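Local coordinates for Wnt inhibitor of Dorsal protein (Drosophila melanogaster, PDB 4KRR) that probably binds Frizzled receptors as a secreted Wnt-family ligand in Wnt signalling, this chain being its N-terminal domain and linker, at residues A59-A64 with Q163-M168. Numbering follows the deposited sequence.
Sequences AAISMA and QDLLQM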
loop_
_atom_site.group_PDB
_atom_site.type_symbol
_atom_site.label_atom_id
_atom_site.label_comp_id
_atom_site.label_asym_id
_atom_site.label_seq_id
_atom_site.Cartn_x
_atom_site.Cartn_y
_atom_site.Cartn_z
ATOM N N ALA A 59 -7.542 -0.034 -4.901
ATOM C CA ALA A 59 -7.401 0.951 -3.836
ATOM C C ALA A 59 -6.314 0.533 -2.846
ATOM O O ALA A 59 -5.544 1.370 -2.370
ATOM C CB ALA A 59 -8.731 1.151 -3.116
ATOM N N ALA A 60 -6.262 -0.761 -2.541
ATOM C CA ALA A 60 -5.267 -1.301 -1.616
ATOM C C ALA A 60 -3.847 -1.176 -2.159
ATOM O O ALA A 60 -2.956 -0.680 -1.466
ATOM C CB ALA A 60 -5.578 -2.756 -1.285
ATOM N N ILE A 61 -3.634 -1.624 -3.393
ATOM C CA ILE A 61 -2.301 -1.583 -3.990
ATOM C C ILE A 61 -1.850 -0.141 -4.233
ATOM O O ILE A 61 -0.659 0.165 -4.166
ATOM C CB ILE A 61 -2.209 -2.424 -5.298
ATOM C CG1 ILE A 61 -0.751 -2.621 -5.723
ATOM C CG2 ILE A 61 -3.014 -1.792 -6.425
ATOM C CD1 ILE A 61 -0.006 -3.682 -4.926
ATOM N N SER A 62 -2.806 0.748 -4.489
ATOM C CA SER A 62 -2.494 2.153 -4.728
ATOM C C SER A 62 -2.101 2.855 -3.431
ATOM O O SER A 62 -1.102 3.570 -3.386
ATOM C CB SER A 62 -3.673 2.868 -5.391
ATOM O OG SER A 62 -4.001 2.252 -6.624
ATOM N N MET A 63 -2.893 2.645 -2.383
ATOM C CA MET A 63 -2.570 3.170 -1.062
ATOM C C MET A 63 -1.218 2.661 -0.577
ATOM O O MET A 63 -0.407 3.427 -0.060
ATOM C CB MET A 63 -3.641 2.774 -0.049
ATOM C CG MET A 63 -3.248 3.078 1.387
ATOM S SD MET A 63 -4.503 2.605 2.580
ATOM C CE MET A 63 -3.645 2.949 4.115
ATOM N N ALA A 64 -0.987 1.363 -0.747
ATOM C CA ALA A 64 0.253 0.738 -0.299
ATOM C C ALA A 64 1.469 1.318 -1.014
ATOM O O ALA A 64 2.513 1.539 -0.400
ATOM C CB ALA A 64 0.188 -0.771 -0.493
ATOM N N GLN A 163 2.575 -8.988 -3.565
ATOM C CA GLN A 163 2.181 -10.392 -3.515
ATOM C C GLN A 163 1.282 -10.664 -2.312
ATOM O O GLN A 163 0.325 -11.435 -2.406
ATOM C CB GLN A 163 3.408 -11.308 -3.487
ATOM C CG GLN A 163 3.070 -12.791 -3.373
ATOM C CD GLN A 163 2.062 -13.247 -4.417
ATOM O OE1 GLN A 163 2.201 -12.950 -5.604
ATOM N NE2 GLN A 163 1.037 -13.967 -3.974
ATOM N N ASP A 164 1.589 -10.026 -1.187
ATOM C CA ASP A 164 0.759 -10.148 0.009
ATOM C C ASP A 164 -0.647 -9.624 -0.256
ATOM O O ASP A 164 -1.634 -10.234 0.151
ATOM C CB ASP A 164 1.382 -9.394 1.187
ATOM C CG ASP A 164 2.675 -10.025 1.669
ATOM O OD1 ASP A 164 2.839 -11.251 1.502
ATOM O OD2 ASP A 164 3.527 -9.294 2.219
ATOM N N LEU A 165 -0.732 -8.490 -0.944
ATOM C CA LEU A 165 -2.027 -7.893 -1.255
ATOM C C LEU A 165 -2.807 -8.749 -2.249
ATOM O O LEU A 165 -4.032 -8.841 -2.171
ATOM C CB LEU A 165 -1.857 -6.468 -1.782
ATOM C CG LEU A 165 -1.483 -5.415 -0.737
ATOM C CD1 LEU A 165 -1.193 -4.081 -1.403
ATOM C CD2 LEU A 165 -2.594 -5.266 0.294
ATOM N N LEU A 166 -2.091 -9.377 -3.180
ATOM C CA LEU A 166 -2.709 -10.307 -4.120
ATOM C C LEU A 166 -3.321 -11.482 -3.363
ATOM O O LEU A 166 -4.422 -11.933 -3.681
ATOM C CB LEU A 166 -1.689 -10.814 -5.145
ATOM C CG LEU A 166 -2.259 -11.752 -6.215
ATOM C CD1 LEU A 166 -3.380 -11.056 -6.976
ATOM C CD2 LEU A 166 -1.179 -12.240 -7.174
ATOM N N GLN A 167 -2.601 -11.965 -2.357
ATOM C CA GLN A 167 -3.086 -13.051 -1.512
ATOM C C GLN A 167 -4.329 -12.613 -0.739
ATOM O O GLN A 167 -5.325 -13.334 -0.683
ATOM C CB GLN A 167 -1.992 -13.507 -0.544
ATOM C CG GLN A 167 -2.360 -14.728 0.285
ATOM C CD GLN A 167 -2.549 -15.974 -0.560
ATOM O OE1 GLN A 167 -1.702 -16.311 -1.390
ATOM N NE2 GLN A 167 -3.666 -16.664 -0.357
ATOM N N MET A 168 -4.264 -11.424 -0.147
ATOM C CA MET A 168 -5.398 -10.875 0.589
ATOM C C MET A 168 -6.585 -10.616 -0.333
ATOM O O MET A 168 -7.741 -10.762 0.071
ATOM C CB MET A 168 -4.996 -9.598 1.323
ATOM C CG MET A 168 -4.459 -9.843 2.722
ATOM S SD MET A 168 -3.856 -8.333 3.497
ATOM C CE MET A 168 -2.317 -8.127 2.614
#
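The carbonyl oxygen of Ala-60 accepts the helical hydrogen bond from Ala-64 N (O to N, 2.9 Å), and a methyl group of Leu-165 rests close by, with CD1 3.8 Å from Ala-60 O. That bond satisfies the oxygen within its own helix; across the two segments, 59-64 and 163-168, the contact is apolar, made by methyl groups that pack on one another and, at Ala-60, on the backbone carbonyl. Leu-165 is the one residue that reaches across from the second helix. Its CG lies anti to the carbonyl carbon (chi1 -74°), and the fork of the side chain reaches the surface made by Ala-60, Ile-61 and Ala-64. The CD1 branch is shared between two methyl groups, with 3.7 Å from Leu-165 CD1 to Ile-61 CD1 and the same distance from Leu-165 CD1 to Ala-64 CB. The CD2 branch lies more loosely against Ala-60, 4.2 Å from its CB. Ile-61 is not aimed directly at the partner helix, but its CG1 arm, placed anti to the backbone N (chi1 -167°), carries CD1 over to meet the leucine at a slant. The alanine side chains, one helical turn apart, give one methyl group each, and the end of Leu-165 comes in between them. The segment axes approach to 10.3 Å and run nearly antiparallel, at 157°. This is interior packing of the helical N-terminal domain of the Wnt fold, where helix 158-170 follows the hairpin of strands 130-136 and 149-155. Helix 113-127 touches both partners, with Val-122 against Ala-60 and Leu-125 against Leu-165, while Phe-39 of helix 36-44 meets Ile-61.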